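Local coordinates for ATP synthase subunit s, mitochondrial (Bos taurus, PDB 3E4G), which takes part in regulating mitochondrial ATP synthase, being needed for its proton conduction and blocking a proton leak through an alternative exit pathway, at residues M37-Y40 with R45-K48; R39-Q44 with L84-K89. The protein carries 1 engineered substitution. One frame throughout, in Å; residues are numbered along the deposited sequence. Where two conformers were deposited one is given.

Contact 1. Residues M37-Y40 with R45-K48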
loop_
_atom_site.group_PDB
_atom_site.type_symbol
_atom_site.label_atom_id
_atom_site.label_comp_id
_atom_site.label_asym_id
_atom_site.label_seq_id
_atom_site.Cartn_x
_atom_site.Cartn_y
_atom_site.Cartn_z
ATOM N N MET A 37 7.889 1.293 5.952
ATOM C CA MET A 37 7.815 0.771 7.343
ATOM C C MET A 37 6.517 -0.061 7.450
ATOM O O MET A 37 5.542 0.163 6.733
ATOM C CB MET A 37 7.752 1.945 8.352
ATOM C CG MET A 37 8.940 2.886 8.263
ATOM S SD MET A 37 8.695 4.248 9.449
ATOM C CE MET A 37 10.128 5.235 9.095
ATOM N N VAL A 38 6.554 -1.012 8.392
ATOM C CA VAL A 38 5.347 -1.805 8.695
ATOM C C VAL A 38 5.167 -1.872 10.215
ATOM O O VAL A 38 6.136 -1.747 10.980
ATOM C CB VAL A 38 5.403 -3.247 8.158
ATOM C CG1 VAL A 38 5.597 -3.221 6.596
ATOM C CG2 VAL A 38 6.430 -4.142 8.796
ATOM N N ARG A 39 3.941 -2.122 10.625
ATOM C CA ARG A 39 3.634 -2.346 12.051
ATOM C C ARG A 39 2.762 -3.584 12.127
ATOM O O ARG A 39 1.770 -3.719 11.378
ATOM C CB ARG A 39 2.902 -1.162 12.663
ATOM C CG ARG A 39 2.725 -1.338 14.182
ATOM C CD ARG A 39 1.985 -0.188 14.837
ATOM N NE ARG A 39 0.675 0.068 14.255
ATOM C CZ ARG A 39 -0.354 -0.780 14.317
ATOM N NH1 ARG A 39 -0.269 -1.916 15.058
ATOM N NH2 ARG A 39 -1.445 -0.537 13.636
ATOM N N TYR A 40 3.151 -4.502 13.012
ATOM C CA TYR A 40 2.417 -5.780 13.162
ATOM C C TYR A 40 1.249 -5.627 14.127
ATOM O O TYR A 40 1.246 -4.853 15.098
ATOM C CB TYR A 40 3.374 -6.852 13.691
ATOM C CG TYR A 40 4.508 -7.116 12.744
ATOM C CD1 TYR A 40 4.267 -7.418 11.400
ATOM C CD2 TYR A 40 5.854 -7.078 13.170
ATOM C CE1 TYR A 40 5.310 -7.660 10.522
ATOM C CE2 TYR A 40 6.876 -7.333 12.306
ATOM C CZ TYR A 40 6.609 -7.623 10.969
ATOM O OH TYR A 40 7.685 -7.850 10.127
ATOM N N ARG A 45 5.047 -0.474 18.374
ATOM C CA ARG A 45 6.194 0.082 17.675
ATOM C C ARG A 45 6.223 -0.407 16.221
ATOM O O ARG A 45 5.789 -1.488 15.885
ATOM C CB ARG A 45 7.475 -0.376 18.362
ATOM C CG ARG A 45 7.786 -1.902 18.048
ATOM C CD ARG A 45 9.054 -2.379 18.771
ATOM N NE ARG A 45 10.092 -2.432 17.756
ATOM C CZ ARG A 45 10.299 -1.416 16.894
ATOM N NH1 ARG A 45 9.629 -0.273 16.928
ATOM N NH2 ARG A 45 11.192 -1.487 16.039
ATOM N N TRP A 46 6.751 0.498 15.385
ATOM C CA TRP A 46 6.960 0.218 13.960
ATOM C C TRP A 46 8.287 -0.434 13.678
ATOM O O TRP A 46 9.301 -0.168 14.332
ATOM C CB TRP A 46 6.838 1.531 13.182
ATOM C CG TRP A 46 5.453 2.039 13.077
ATOM C CD1 TRP A 46 4.654 2.561 14.049
ATOM C CD2 TRP A 46 4.650 1.956 11.902
ATOM N NE1 TRP A 46 3.397 2.833 13.563
ATOM C CE2 TRP A 46 3.383 2.455 12.211
ATOM C CE3 TRP A 46 4.881 1.450 10.599
ATOM C CZ2 TRP A 46 2.332 2.497 11.270
ATOM C CZ3 TRP A 46 3.846 1.482 9.665
ATOM C CH2 TRP A 46 2.634 1.986 9.994
ATOM N N GLN A 47 8.277 -1.264 12.624
ATOM C CA GLN A 47 9.494 -1.794 12.011
ATOM C C GLN A 47 10.005 -0.752 10.997
ATOM O O GLN A 47 9.335 -0.461 9.997
ATOM C CB GLN A 47 9.200 -3.080 11.265
ATOM C CG GLN A 47 8.424 -4.106 12.079
ATOM C CD GLN A 47 9.112 -4.570 13.333
ATOM O OE1 GLN A 47 10.396 -4.763 13.315
ATOM N NE2 GLN A 47 8.336 -4.754 14.401
ATOM N N LYS A 48 11.161 -0.214 11.287
ATOM C CA LYS A 48 11.735 0.792 10.349
ATOM C C LYS A 48 13.078 0.487 9.895
ATOM O O LYS A 48 13.449 1.070 8.841
ATOM C CB LYS A 48 11.545 2.204 10.739
ATOM C CG LYS A 48 12.307 2.387 11.956
ATOM C CD LYS A 48 11.858 3.909 12.511
ATOM C CE LYS A 48 12.598 4.342 13.739
ATOM N NZ LYS A 48 12.500 3.435 14.874
HETATM O O HOH W 1 5.537 -3.934 14.577
#
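One water joins Tyr40, Gln47 and Arg45, accepting hydrogen bonds from Tyr40 N and Gln47 NE2 (2.9 Å each) and donating to Arg45 O at 2.8 Å. Beside it the backbones form a single antiparallel bridge, Val38 with Gln47, a hydrogen-bonded pair. Gln47 N donates to Val38 O at 2.7 Å. The return bond, Val38 N to Gln47 O, is longer at 3.3 Å.

Trp46 lays one face of its indole against Arg39. CB of Arg39 stands 3.6 Å from the six-membered ring centroid, 12° off the normal, a CH-pi contact. With CG anti to the backbone N (chi1 -174°), the Arg39 chain continues over the indole, CD reaching NE1; its guanidinium stands nearly perpendicular to the ring, and Arg39 NH1 bonds Gln64 OE1 of the neighbouring strand 63-69. Replacing the indole of Trp46 with an alanine's methyl would probably leave the aliphatic part of Arg39 without the face it rests on and open a gap beside Ala65 and Asp67. Gln47 CG comes within 3.6 Å of Tyr40 CE2, and the bend at chi2 turns the amide back beside the phenol, its plane 29° from the ring. Met37 and Lys48 run side by side, Met37 CG 3.7 Å from Lys48 CB.

The 45-48 segment thus lines the outer side of strand 37-40, the outermost strand at this end of the leucine-rich repeat sheet, whose other side pairs with strand 63-69. Val38 packs on Ser28, Leu31 and Leu32 of helix 23-33, and Tyr40 OH bonds Ser28 OG there.

Contact 2. Residues R39-Q44 with L84-K89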
loop_
_atom_site.group_PDB
_atom_site.type_symbol
_atom_site.label_atom_id
_atom_site.label_comp_id
_atom_site.label_asym_id
_atom_site.label_seq_id
_atom_site.Cartn_x
_atom_site.Cartn_y
_atom_site.Cartn_z
ATOM N N ARG A 39 3.941 -2.122 10.625
ATOM C CA ARG A 39 3.634 -2.346 12.051
ATOM C C ARG A 39 2.762 -3.584 12.127
ATOM O O ARG A 39 1.770 -3.719 11.378
ATOM C CB ARG A 39 2.902 -1.162 12.663
ATOM C CG ARG A 39 2.725 -1.338 14.182
ATOM C CD ARG A 39 1.985 -0.188 14.837
ATOM N NE ARG A 39 0.675 0.068 14.255
ATOM C CZ ARG A 39 -0.354 -0.780 14.317
ATOM N NH1 ARG A 39 -0.269 -1.916 15.058
ATOM N NH2 ARG A 39 -1.445 -0.537 13.636
ATOM N N TYR A 40 3.151 -4.502 13.012
ATOM C CA TYR A 40 2.417 -5.780 13.162
ATOM C C TYR A 40 1.249 -5.627 14.127
ATOM O O TYR A 40 1.246 -4.853 15.098
ATOM C CB TYR A 40 3.374 -6.852 13.691
ATOM C CG TYR A 40 4.508 -7.116 12.744
ATOM C CD1 TYR A 40 4.267 -7.418 11.400
ATOM C CD2 TYR A 40 5.854 -7.078 13.170
ATOM C CE1 TYR A 40 5.310 -7.660 10.522
ATOM C CE2 TYR A 40 6.876 -7.333 12.306
ATOM C CZ TYR A 40 6.609 -7.623 10.969
ATOM O OH TYR A 40 7.685 -7.850 10.127
ATOM N N HIS A 41 0.214 -6.454 13.839
ATOM C CA HIS A 41 -0.870 -6.641 14.819
ATOM C C HIS A 41 -0.247 -6.965 16.168
ATOM O O HIS A 41 0.631 -7.791 16.305
ATOM C CB HIS A 41 -1.764 -7.799 14.385
ATOM C CG HIS A 41 -2.736 -7.407 13.356
ATOM N ND1 HIS A 41 -3.930 -6.811 13.673
ATOM C CD2 HIS A 41 -2.667 -7.490 11.973
ATOM C CE1 HIS A 41 -4.554 -6.549 12.545
ATOM N NE2 HIS A 41 -3.806 -6.917 11.490
ATOM N N GLY A 42 -0.819 -6.279 17.188
ATOM C CA GLY A 42 -0.414 -6.503 18.588
ATOM C C GLY A 42 0.784 -5.739 19.022
ATOM O O GLY A 42 1.170 -5.838 20.196
ATOM N N GLN A 43 1.412 -4.943 18.134
ATOM C CA GLN A 43 2.584 -4.175 18.510
ATOM C C GLN A 43 2.327 -2.693 18.301
ATOM O O GLN A 43 1.743 -2.245 17.310
ATOM C CB GLN A 43 3.804 -4.613 17.724
ATOM C CG GLN A 43 4.066 -6.092 17.920
ATOM C CD GLN A 43 5.438 -6.471 17.492
ATOM O OE1 GLN A 43 6.036 -5.920 16.568
ATOM N NE2 GLN A 43 6.006 -7.419 18.243
ATOM N N GLN A 44 2.828 -1.926 19.284
ATOM C CA GLN A 44 2.765 -0.486 19.192
ATOM C C GLN A 44 3.894 0.110 18.318
ATOM O O GLN A 44 3.668 1.144 17.638
ATOM C CB GLN A 44 2.773 0.111 20.566
ATOM C CG GLN A 44 2.400 1.545 20.496
ATOM C CD GLN A 44 2.333 2.366 21.668
ATOM O OE1 GLN A 44 2.956 1.816 22.713
ATOM N NE2 GLN A 44 1.832 3.510 21.548
ATOM N N LEU A 84 -1.189 -11.565 2.103
ATOM C CA LEU A 84 -1.398 -10.895 3.410
ATOM C C LEU A 84 -2.857 -10.868 3.751
ATOM O O LEU A 84 -3.706 -10.410 2.964
ATOM C CB LEU A 84 -0.891 -9.462 3.330
ATOM C CG LEU A 84 0.607 -9.334 2.918
ATOM C CD1 LEU A 84 0.996 -7.860 2.908
ATOM C CD2 LEU A 84 1.514 -10.098 3.811
ATOM N N GLN A 85 -3.206 -11.330 4.975
ATOM C CA GLN A 85 -4.621 -11.472 5.333
ATOM C C GLN A 85 -5.165 -10.391 6.221
ATOM O O GLN A 85 -6.407 -10.299 6.371
ATOM C CB GLN A 85 -4.845 -12.849 6.035
ATOM C CG GLN A 85 -4.284 -14.041 5.227
ATOM C CD GLN A 85 -4.919 -14.156 3.897
ATOM O OE1 GLN A 85 -6.158 -14.102 3.770
ATOM N NE2 GLN A 85 -4.094 -14.254 2.858
ATOM N N TYR A 86 -4.320 -9.577 6.845
ATOM C CA TYR A 86 -4.773 -8.742 7.961
ATOM C C TYR A 86 -4.383 -7.281 7.814
ATOM O O TYR A 86 -4.384 -6.521 8.804
ATOM C CB TYR A 86 -4.266 -9.301 9.303
ATOM C CG TYR A 86 -4.475 -10.775 9.448
ATOM C CD1 TYR A 86 -5.748 -11.316 9.756
ATOM C CD2 TYR A 86 -3.417 -11.628 9.282
ATOM C CE1 TYR A 86 -5.918 -12.676 9.898
ATOM C CE2 TYR A 86 -3.573 -13.028 9.483
ATOM C CZ TYR A 86 -4.830 -13.508 9.831
ATOM O OH TYR A 86 -5.022 -14.872 10.035
ATOM N N VAL A 87 -4.048 -6.825 6.597
ATOM C CA VAL A 87 -3.639 -5.404 6.409
ATOM C C VAL A 87 -4.849 -4.497 6.471
ATOM O O VAL A 87 -5.782 -4.621 5.673
ATOM C CB VAL A 87 -2.881 -5.254 5.076
ATOM C CG1 VAL A 87 -2.502 -3.764 4.902
ATOM C CG2 VAL A 87 -1.680 -6.161 4.997
ATOM N N GLU A 88 -4.812 -3.563 7.405
ATOM C CA GLU A 88 -5.923 -2.667 7.630
ATOM C C GLU A 88 -5.665 -1.215 7.245
ATOM O O GLU A 88 -6.625 -0.488 6.976
ATOM C CB GLU A 88 -6.349 -2.712 9.128
ATOM C CG GLU A 88 -6.856 -4.072 9.463
ATOM C CD GLU A 88 -7.239 -4.279 10.874
ATOM O OE1 GLU A 88 -6.924 -3.471 11.753
ATOM O OE2 GLU A 88 -7.733 -5.410 11.193
ATOM N N LYS A 89 -4.402 -0.779 7.278
ATOM C CA LYS A 89 -4.015 0.612 7.058
ATOM C C LYS A 89 -2.855 0.651 6.083
ATOM O O LYS A 89 -1.847 -0.040 6.286
ATOM C CB LYS A 89 -3.563 1.271 8.364
ATOM C CG LYS A 89 -4.631 1.401 9.436
ATOM C CD LYS A 89 -4.039 1.912 10.759
ATOM C CE LYS A 89 -5.044 2.394 11.712
ATOM N NZ LYS A 89 -4.515 2.703 13.064
#
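The type II beta turn from Tyr40 to Gln43, which follows the first strand of the leucine-rich repeat sheet, sends His41 across to the loop at Tyr86. His41 NE2 donates to Tyr86 O at 2.8 Å, with a nearly linear N-H...O angle of 177°. The acceptor lies in the imidazole plane, whereas the donor is tilted out of the carbonyl plane. His41 CG sits beside its backbone N and opposite the carbonyl carbon, an arrangement that carries the ring edge to this oxygen. NE2 of His41 also comes within 3.3 Å of Tyr86 CB; the phenol beyond leads away and lays one face over Gln85 CB.

Glu88 meets the same ring edge from another direction, its OE2 3.6 Å from His41 CE1 and the carboxylate turned 89° against the imidazole. This nearby charge probably polarises the ring. The other oxygen, OE1, is bonded by Gln64 NE2.

The contact joins repeat 1 to repeat 2 past the beginning of strand 63-69, which runs between strands 37-40 and 89-93. His41 shares backbone bonding with Lys62, and Glu88 with Gln64. The turn itself is closed by Gln43 N to Tyr40 O at 3.0 Å, and Gly42 occupies its third position with phi 84°, a conformation common for glycine there. Arg39 reaches back to the turn through NH1, donating to Gln43 O at 3.0 Å. The two ends of the Gln64 amide thus serve Arg39 and Glu88. Arg39 NH2 lies 4.5 Å from Lys89 NZ, a pair of like charges that meet across the intervening strand 63-69, where both side chains touch Ala65.

From the N terminus the chain passes through helices 2-11, 15-21 and 23-33 before strand 37-40, where both contacts begin. Contact 1 closes the short return of residues 41-44, folding 45-48 back along the outer side of that strand. Contact 2 starts from the turn within this return and closes a much longer loop, one that holds strand 63-69. The two closures cross: 45-48 lies between the segments of contact 2, while 37-38 precede them. Arg39 and Tyr40 are shared. Contact 1 stays within the sheet's first margin; contact 2 ties this margin to the approach to strand 89-93.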